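Local coordinates for protein isoflavone reductase (Medicago sativa, PDB 2GAS) that reduces achiral isoflavones to chiral isoflavanones with NADPH, supplying the penultimate intermediate of the alfalfa phytoalexin medicarpin, at residues Ala21-Gly26 / Gln53-Ile58; Pro28-Val33 / Lys75-Val80; Thr169-Asp174 / Ala228-Lys233. All blocks are in the same frame, centred on the assembly; numbering follows the deposited sequence.

Contact 1 (Ala21-Gly26 / Gln53-Ile58); sequences ASIKAG and QSLGVI
Ile23 reaches from the last turn of helix 15-25 into the bend that follows helix 42-54, and nearly all of the contact passes through this one side chain. Its terminal methyl CD1 lies 3.7 Å from CG2 of Val57, and Ile23 CG1 comes equally near that methyl, so the valine branch rests against the outer length of the isoleucine; the two side chains cross at about a right angle. The same CD1 also lies 3.7 Å from the carbonyl O of Leu55, a van der Waals approach without a hydrogen bond. The second branch of Ile23 does separate work: CG2 stands 4.3 Å from CB of Leu55, a looser touch on the more exposed flank. Beta-branching suits Ile23 because one residue can serve both neighbours. With CG1 anti to the carbonyl carbon (chi1 -73°), the long branch reaches Val57 and the carbonyl of Leu55, while CG2 faces Leu55 CB.

The bend itself is set by Gly56, whose positive phi of 95° ends helix 42-54 in a Schellman motif, bringing Leu55 and Val57 to Ile23 from either side of the glycine in the chain. Gly26 ends helix 15-25 in the same way. Beyond the contact, Val57 packs on Val19 of helix 15-25 and on Ala31 of strand 29-33, and Ile23 also touches Thr29. The contact thus fills the corner where two helices of the Rossmann fold end beside strand 29-33, just ahead of edge strand 58-61.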
loop_
_atom_site.group_PDB
_atom_site.type_symbol
_atom_site.label_atom_id
_atom_site.label_comp_id
_atom_site.label_asym_id
_atom_site.label_seq_id
_atom_site.Cartn_x
_atom_site.Cartn_y
_atom_site.Cartn_z
ATOM N N ALA A 21 -12.126 -0.832 7.444
ATOM C CA ALA A 21 -12.961 -0.595 6.270
ATOM C C ALA A 21 -13.883 -1.788 6.029
ATOM O O ALA A 21 -15.014 -1.630 5.573
ATOM C CB ALA A 21 -12.086 -0.340 5.034
ATOM N N SER A 22 -13.400 -2.985 6.341
ATOM C CA SER A 22 -14.201 -4.185 6.149
ATOM C C SER A 22 -15.391 -4.128 7.105
ATOM O O SER A 22 -16.524 -4.415 6.716
ATOM C CB SER A 22 -13.355 -5.433 6.403
ATOM O OG SER A 22 -14.091 -6.614 6.123
ATOM N N ILE A 23 -15.129 -3.740 8.350
ATOM C CA ILE A 23 -16.194 -3.624 9.346
ATOM C C ILE A 23 -17.186 -2.543 8.925
ATOM O O ILE A 23 -18.397 -2.736 9.012
ATOM C CB ILE A 23 -15.631 -3.252 10.740
ATOM C CG1 ILE A 23 -14.920 -4.456 11.365
ATOM C CG2 ILE A 23 -16.753 -2.749 11.647
ATOM C CD1 ILE A 23 -15.807 -5.664 11.598
ATOM N N LYS A 24 -16.663 -1.409 8.473
ATOM C CA LYS A 24 -17.492 -0.284 8.046
ATOM C C LYS A 24 -18.440 -0.675 6.912
ATOM O O LYS A 24 -19.620 -0.301 6.917
ATOM C CB LYS A 24 -16.589 0.874 7.601
ATOM C CG LYS A 24 -17.317 2.141 7.181
ATOM C CD LYS A 24 -18.005 2.800 8.358
ATOM C CE LYS A 24 -18.663 4.106 7.940
ATOM N NZ LYS A 24 -17.663 5.066 7.385
ATOM N N ALA A 25 -17.925 -1.427 5.942
ATOM C CA ALA A 25 -18.708 -1.873 4.798
ATOM C C ALA A 25 -19.766 -2.898 5.194
ATOM O O ALA A 25 -20.734 -3.112 4.465
ATOM C CB ALA A 25 -17.789 -2.466 3.740
ATOM N N GLY A 26 -19.564 -3.537 6.342
ATOM C CA GLY A 26 -20.514 -4.524 6.827
ATOM C C GLY A 26 -20.149 -5.967 6.535
ATOM O O GLY A 26 -20.949 -6.873 6.771
ATOM N N GLN A 53 -12.142 -6.775 18.379
ATOM C CA GLN A 53 -13.144 -7.625 19.008
ATOM C C GLN A 53 -14.395 -6.849 19.413
ATOM O O GLN A 53 -15.508 -7.376 19.324
ATOM C CB GLN A 53 -12.543 -8.346 20.218
ATOM C CG GLN A 53 -11.496 -9.379 19.823
ATOM C CD GLN A 53 -11.141 -10.326 20.953
ATOM O OE1 GLN A 53 -10.651 -9.910 21.997
ATOM N NE2 GLN A 53 -11.394 -11.612 20.742
ATOM N N SER A 54 -14.223 -5.603 19.844
ATOM C CA SER A 54 -15.370 -4.790 20.242
ATOM C C SER A 54 -16.238 -4.451 19.032
ATOM O O SER A 54 -17.412 -4.105 19.181
ATOM C CB SER A 54 -14.911 -3.495 20.925
ATOM O OG SER A 54 -14.345 -2.583 19.999
ATOM N N LEU A 55 -15.653 -4.551 17.838
ATOM C CA LEU A 55 -16.355 -4.261 16.590
ATOM C C LEU A 55 -16.933 -5.500 15.914
ATOM O O LEU A 55 -17.574 -5.405 14.867
ATOM C CB LEU A 55 -15.415 -3.562 15.605
ATOM C CG LEU A 55 -14.918 -2.166 15.974
ATOM C CD1 LEU A 55 -13.894 -1.706 14.942
ATOM C CD2 LEU A 55 -16.097 -1.198 16.046
ATOM N N GLY A 56 -16.692 -6.664 16.498
ATOM C CA GLY A 56 -17.213 -7.886 15.919
ATOM C C GLY A 56 -16.249 -8.631 15.015
ATOM O O GLY A 56 -16.636 -9.596 14.360
ATOM N N VAL A 57 -14.998 -8.188 14.960
ATOM C CA VAL A 57 -14.013 -8.886 14.141
ATOM C C VAL A 57 -13.794 -10.248 14.781
ATOM O O VAL A 57 -13.668 -10.352 16.002
ATOM C CB VAL A 57 -12.657 -8.140 14.098
ATOM C CG1 VAL A 57 -11.623 -8.972 13.344
ATOM C CG2 VAL A 57 -12.826 -6.793 13.417
ATOM N N ILE A 58 -13.768 -11.288 13.952
ATOM C CA ILE A 58 -13.550 -12.653 14.417
ATOM C C ILE A 58 -12.063 -12.979 14.316
ATOM O O ILE A 58 -11.466 -12.867 13.247
ATOM C CB ILE A 58 -14.342 -13.678 13.560
ATOM C CG1 ILE A 58 -15.848 -13.519 13.798
ATOM C CG2 ILE A 58 -13.914 -15.091 13.905
ATOM C CD1 ILE A 58 -16.421 -12.216 13.315
#

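Contact 2 (Pro28-Val33 / Lys75-Val80); sequences PTYALV and KQVDIV
The phenol ring of Tyr30 carries this contact, with the methyl CG1 of Val77 over one face. That carbon sits 4.0 Å from the ring centroid and 20° off the ring normal, a CH-pi contact displaced toward the rim that bears CB: CG of Tyr30 is 3.8 Å from Val77 CG1, and CD1 is as near. Toward the hydroxyl end the approach is slacker, the carbonyl O of Gln76 standing obliquely 4.4 Å from Tyr30 OH without a hydrogen bond; Lys4 NZ binds that carbonyl instead. From the side of the ring opposite Val77, CG2 of Ile58 approaches obliquely near CD2.

On the valine, CG1 is anti to the carbonyl carbon (chi1 -58°), and this rotation puts that methyl, rather than CG2, over the ring. The two side chains slide past each other in opposite directions. A broad aromatic suits position 30 because it can span from its own strand to the segment entering strand 79-82.

In the parallel Rossmann sheet, strand 5-8 lies between strands 29-33 and 79-82, so the contact joins strand 29-33 to the loop that enters strand 79-82, across the position of the strand between. Leu6 of that middle strand touches both Tyr30 and Val77. Val77 is buried, and its compact, branched side chain can present a methyl to the ring without a polar group needing a partner.

Gln76 suits the more open margin, since a long side chain with a polar end can touch Leu60 of strand 58-61 and still satisfy its amide: NE2 turns back to the carbonyl O of Lys72.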
loop_
_atom_site.group_PDB
_atom_site.type_symbol
_atom_site.label_atom_id
_atom_site.label_comp_id
_atom_site.label_asym_id
_atom_site.label_seq_id
_atom_site.Cartn_x
_atom_site.Cartn_y
_atom_site.Cartn_z
ATOM N N PRO A 28 -18.431 -9.664 6.958
ATOM C CA PRO A 28 -18.062 -10.448 8.138
ATOM C C PRO A 28 -16.539 -10.326 8.048
ATOM O O PRO A 28 -15.952 -10.649 7.010
ATOM C CB PRO A 28 -18.545 -11.850 7.782
ATOM C CG PRO A 28 -19.761 -11.576 6.956
ATOM C CD PRO A 28 -19.303 -10.440 6.057
ATOM N N THR A 29 -15.907 -9.852 9.113
ATOM C CA THR A 29 -14.468 -9.620 9.096
ATOM C C THR A 29 -13.679 -10.524 10.027
ATOM O O THR A 29 -14.028 -10.678 11.195
ATOM C CB THR A 29 -14.206 -8.138 9.430
ATOM O OG1 THR A 29 -15.013 -7.323 8.569
ATOM C CG2 THR A 29 -12.750 -7.778 9.223
ATOM N N TYR A 30 -12.613 -11.116 9.491
ATOM C CA TYR A 30 -11.751 -12.030 10.233
ATOM C C TYR A 30 -10.307 -11.540 10.208
ATOM O O TYR A 30 -9.863 -10.965 9.216
ATOM C CB TYR A 30 -11.808 -13.428 9.603
ATOM C CG TYR A 30 -13.185 -14.055 9.560
ATOM C CD1 TYR A 30 -14.192 -13.535 8.745
ATOM C CD2 TYR A 30 -13.479 -15.172 10.338
ATOM C CE1 TYR A 30 -15.462 -14.116 8.709
ATOM C CE2 TYR A 30 -14.743 -15.757 10.311
ATOM C CZ TYR A 30 -15.728 -15.226 9.499
ATOM O OH TYR A 30 -16.981 -15.797 9.491
ATOM N N ALA A 31 -9.580 -11.762 11.298
ATOM C CA ALA A 31 -8.179 -11.355 11.373
ATOM C C ALA A 31 -7.342 -12.531 11.870
ATOM O O ALA A 31 -7.686 -13.158 12.869
ATOM C CB ALA A 31 -8.020 -10.162 12.316
ATOM N N LEU A 32 -6.259 -12.838 11.163
ATOM C CA LEU A 32 -5.386 -13.936 11.572
ATOM C C LEU A 32 -4.406 -13.409 12.606
ATOM O O LEU A 32 -3.631 -12.486 12.333
ATOM C CB LEU A 32 -4.609 -14.492 10.379
ATOM C CG LEU A 32 -3.851 -15.798 10.647
ATOM C CD1 LEU A 32 -4.843 -16.956 10.760
ATOM C CD2 LEU A 32 -2.875 -16.055 9.513
ATOM N N VAL A 33 -4.452 -13.988 13.799
ATOM C CA VAL A 33 -3.575 -13.567 14.880
ATOM C C VAL A 33 -3.039 -14.759 15.656
ATOM O O VAL A 33 -3.728 -15.767 15.823
ATOM C CB VAL A 33 -4.314 -12.639 15.871
ATOM C CG1 VAL A 33 -4.646 -11.311 15.202
ATOM C CG2 VAL A 33 -5.581 -13.311 16.357
ATOM N N LYS A 75 -10.167 -21.749 5.074
ATOM C CA LYS A 75 -11.375 -22.498 4.735
ATOM C C LYS A 75 -12.638 -21.839 5.283
ATOM O O LYS A 75 -13.750 -22.131 4.834
ATOM C CB LYS A 75 -11.285 -23.927 5.276
ATOM C CG LYS A 75 -10.464 -24.871 4.428
ATOM C CD LYS A 75 -10.404 -26.244 5.075
ATOM C CE LYS A 75 -10.083 -27.316 4.057
ATOM N NZ LYS A 75 -11.191 -27.447 3.063
ATOM N N GLN A 76 -12.470 -20.942 6.247
ATOM C CA GLN A 76 -13.610 -20.273 6.861
ATOM C C GLN A 76 -14.022 -18.962 6.194
ATOM O O GLN A 76 -15.039 -18.380 6.559
ATOM C CB GLN A 76 -13.316 -20.007 8.338
ATOM C CG GLN A 76 -13.058 -21.260 9.152
ATOM C CD GLN A 76 -12.616 -20.948 10.568
ATOM O OE1 GLN A 76 -13.379 -20.399 11.366
ATOM N NE2 GLN A 76 -11.375 -21.291 10.886
ATOM N N VAL A 77 -13.246 -18.508 5.215
ATOM C CA VAL A 77 -13.542 -17.245 4.550
ATOM C C VAL A 77 -13.638 -17.346 3.030
ATOM O O VAL A 77 -13.439 -18.415 2.452
ATOM C CB VAL A 77 -12.476 -16.190 4.910
ATOM C CG1 VAL A 77 -12.421 -16.005 6.421
ATOM C CG2 VAL A 77 -11.112 -16.632 4.379
ATOM N N ASP A 78 -13.943 -16.218 2.397
ATOM C CA ASP A 78 -14.082 -16.135 0.946
ATOM C C ASP A 78 -12.947 -15.346 0.294
ATOM O O ASP A 78 -12.480 -15.692 -0.788
ATOM C CB ASP A 78 -15.401 -15.450 0.585
ATOM C CG ASP A 78 -16.610 -16.192 1.108
ATOM O OD1 ASP A 78 -17.399 -15.591 1.871
ATOM O OD2 ASP A 78 -16.770 -17.371 0.746
ATOM N N ILE A 79 -12.521 -14.277 0.956
ATOM C CA ILE A 79 -11.472 -13.402 0.441
ATOM C C ILE A 79 -10.310 -13.297 1.417
ATOM O O ILE A 79 -10.507 -13.145 2.622
ATOM C CB ILE A 79 -12.048 -11.993 0.166
ATOM C CG1 ILE A 79 -13.197 -12.108 -0.843
ATOM C CG2 ILE A 79 -10.952 -11.063 -0.367
ATOM C CD1 ILE A 79 -13.935 -10.810 -1.093
ATOM N N VAL A 80 -9.097 -13.389 0.885
ATOM C CA VAL A 80 -7.891 -13.321 1.699
ATOM C C VAL A 80 -7.065 -12.113 1.271
ATOM O O VAL A 80 -6.738 -11.956 0.094
ATOM C CB VAL A 80 -7.046 -14.603 1.529
ATOM C CG1 VAL A 80 -5.777 -14.502 2.354
ATOM C CG2 VAL A 80 -7.857 -15.822 1.938
#

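Contact 3 (Thr169-Asp174 / Ala228-Lys233)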
loop_
_atom_site.group_PDB
_atom_site.type_symbol
_atom_site.label_atom_id
_atom_site.label_comp_id
_atom_site.label_asym_id
_atom_site.label_seq_id
_atom_site.Cartn_x
_atom_site.Cartn_y
_atom_site.Cartn_z
ATOM N N THR A 169 10.626 13.887 9.349
ATOM C CA THR A 169 9.371 13.194 9.617
ATOM C C THR A 169 8.179 14.072 9.276
ATOM O O THR A 169 7.131 13.577 8.869
ATOM C CB THR A 169 9.265 12.762 11.098
ATOM O OG1 THR A 169 9.390 13.909 11.945
ATOM C CG2 THR A 169 10.359 11.766 11.441
ATOM N N ASP A 170 8.347 15.381 9.437
ATOM C CA ASP A 170 7.278 16.328 9.144
ATOM C C ASP A 170 7.635 17.197 7.946
ATOM O O ASP A 170 8.790 17.230 7.517
ATOM C CB ASP A 170 7.009 17.198 10.372
ATOM C CG ASP A 170 6.181 16.481 11.425
ATOM O OD1 ASP A 170 6.214 15.232 11.464
ATOM O OD2 ASP A 170 5.506 17.167 12.223
ATOM N N PRO A 171 6.646 17.912 7.383
ATOM C CA PRO A 171 6.919 18.767 6.223
ATOM C C PRO A 171 7.925 19.862 6.540
ATOM O O PRO A 171 7.824 20.530 7.566
ATOM C CB PRO A 171 5.546 19.348 5.885
ATOM C CG PRO A 171 4.592 18.302 6.387
ATOM C CD PRO A 171 5.211 17.922 7.712
ATOM N N PRO A 172 8.910 20.068 5.653
ATOM C CA PRO A 172 9.917 21.107 5.879
ATOM C C PRO A 172 9.245 22.462 5.762
ATOM O O PRO A 172 8.357 22.648 4.932
ATOM C CB PRO A 172 10.915 20.863 4.756
ATOM C CG PRO A 172 10.020 20.421 3.631
ATOM C CD PRO A 172 9.079 19.449 4.326
ATOM N N ARG A 173 9.670 23.411 6.585
ATOM C CA ARG A 173 9.071 24.734 6.548
ATOM C C ARG A 173 10.022 25.812 6.050
ATOM O O ARG A 173 9.634 26.973 5.933
ATOM C CB ARG A 173 8.560 25.104 7.940
ATOM C CG ARG A 173 7.609 24.070 8.519
ATOM C CD ARG A 173 7.296 24.367 9.977
ATOM N NE ARG A 173 6.195 25.310 10.135
ATOM C CZ ARG A 173 4.912 24.966 10.169
ATOM N NH1 ARG A 173 4.558 23.695 10.057
ATOM N NH2 ARG A 173 3.983 25.898 10.325
ATOM N N ASP A 174 11.259 25.439 5.736
ATOM C CA ASP A 174 12.217 26.436 5.277
ATOM C C ASP A 174 12.933 26.094 3.974
ATOM O O ASP A 174 13.027 26.936 3.081
ATOM C CB ASP A 174 13.252 26.692 6.379
ATOM C CG ASP A 174 13.986 28.005 6.196
ATOM O OD1 ASP A 174 13.316 29.020 5.911
ATOM O OD2 ASP A 174 15.227 28.027 6.352
ATOM N N ALA A 228 4.051 23.820 -3.749
ATOM C CA ALA A 228 3.269 25.052 -3.863
ATOM C C ALA A 228 2.041 24.984 -2.952
ATOM O O ALA A 228 1.646 25.983 -2.349
ATOM C CB ALA A 228 2.847 25.270 -5.315
ATOM N N LEU A 229 1.436 23.803 -2.850
ATOM C CA LEU A 229 0.269 23.609 -1.994
ATOM C C LEU A 229 0.642 23.859 -0.527
ATOM O O LEU A 229 -0.064 24.559 0.203
ATOM C CB LEU A 229 -0.265 22.181 -2.155
ATOM C CG LEU A 229 -1.426 21.771 -1.247
ATOM C CD1 LEU A 229 -2.593 22.729 -1.456
ATOM C CD2 LEU A 229 -1.847 20.336 -1.553
ATOM N N TRP A 230 1.763 23.282 -0.100
ATOM C CA TRP A 230 2.233 23.436 1.271
ATOM C C TRP A 230 2.600 24.892 1.564
ATOM O O TRP A 230 2.285 25.414 2.628
ATOM C CB TRP A 230 3.442 22.518 1.504
ATOM C CG TRP A 230 4.074 22.637 2.864
ATOM C CD1 TRP A 230 5.373 22.963 3.133
ATOM C CD2 TRP A 230 3.452 22.394 4.134
ATOM N NE1 TRP A 230 5.602 22.934 4.488
ATOM C CE2 TRP A 230 4.440 22.588 5.127
ATOM C CE3 TRP A 230 2.156 22.028 4.529
ATOM C CZ2 TRP A 230 4.171 22.430 6.495
ATOM C CZ3 TRP A 230 1.889 21.871 5.889
ATOM C CH2 TRP A 230 2.894 22.072 6.852
ATOM N N GLU A 231 3.270 25.543 0.618
ATOM C CA GLU A 231 3.652 26.941 0.793
ATOM C C GLU A 231 2.437 27.814 1.042
ATOM O O GLU A 231 2.476 28.733 1.866
ATOM C CB GLU A 231 4.393 27.437 -0.442
ATOM C CG GLU A 231 5.835 26.994 -0.476
ATOM C CD GLU A 231 6.520 27.389 -1.755
ATOM O OE1 GLU A 231 7.764 27.451 -1.753
ATOM O OE2 GLU A 231 5.807 27.621 -2.758
ATOM N N LYS A 232 1.355 27.531 0.331
ATOM C CA LYS A 232 0.129 28.298 0.496
ATOM C C LYS A 232 -0.411 28.100 1.909
ATOM O O LYS A 232 -0.930 29.031 2.530
ATOM C CB LYS A 232 -0.922 27.847 -0.519
ATOM C CG LYS A 232 -2.253 28.571 -0.380
ATOM C CD LYS A 232 -3.348 27.906 -1.205
ATOM C CE LYS A 232 -3.548 26.453 -0.781
ATOM N NZ LYS A 232 -4.740 25.819 -1.412
ATOM N N LYS A 233 -0.268 26.885 2.424
ATOM C CA LYS A 233 -0.760 26.567 3.761
ATOM C C LYS A 233 -0.023 27.245 4.907
ATOM O O LYS A 233 -0.651 27.689 5.866
ATOM C CB LYS A 233 -0.745 25.054 3.975
ATOM C CG LYS A 233 -1.774 24.333 3.140
ATOM C CD LYS A 233 -1.754 22.852 3.422
ATOM C CE LYS A 233 -2.955 22.189 2.793
ATOM N NZ LYS A 233 -4.223 22.777 3.322
#
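Trp230, on helix 223-234, lies against the irregular, proline-containing loop that leads into strand 175-179, a helix-on-loop packing away from the annotated NADP(+) sites. The tight part is the buried indole. Pro171 CB presses over one face, 3.4 Å from Trp230 CZ2. The same CB lies 3.8 Å from the centroid of the six-membered ring of Trp230, 27° off its normal, a CH-pi contact for which the rigid, hydrocarbon pyrrolidine is well shaped. Leu303 of helix 299-303 touches both residues and extends this apolar patch.

The loose part is the exposed margin, where Arg173 comes to the indole edge: NH1 stands 3.8 Å from Trp230 CZ2, the guanidinium turned 87° to the ring. This is no stack. The arginine's long chain instead carries its charge past the tryptophan to the C-terminal tail, where NH1 bonds the carbonyl O of Phe306 and NH2 the O of the C-terminal Val307.

Tryptophan adds to its apolar area one N-H, satisfied here despite burial. Its CG is anti to the backbone N, extending the ring toward the loop, and NE1 donates to the carbonyl O of Pro172 over 2.8 Å, bent to 142° at the hydrogen.

Overall arrangement
From the N terminus, helix 15-25 leads into strand 29-33 and then helix 42-54, after which contact 1 closes its loop at 53-58. Contact 2 opens at 28-33, within that loop, and closes only at 75-80, so the two cross along the chain. They also touch in space: Ser22 OG lies 2.7 Å from Thr29 OG1, and Ile58 N 2.8 Å from Thr29 O, each probably a hydrogen bond. Together they tie the end of helix 15-25 and the bends before strands 58-61 and 79-82 to strand 29-33 in the Rossmann domain. Contact 3 follows in series, closing a separate loop across the chain's centre from contact 2, about 41 Å between centres, and touches neither.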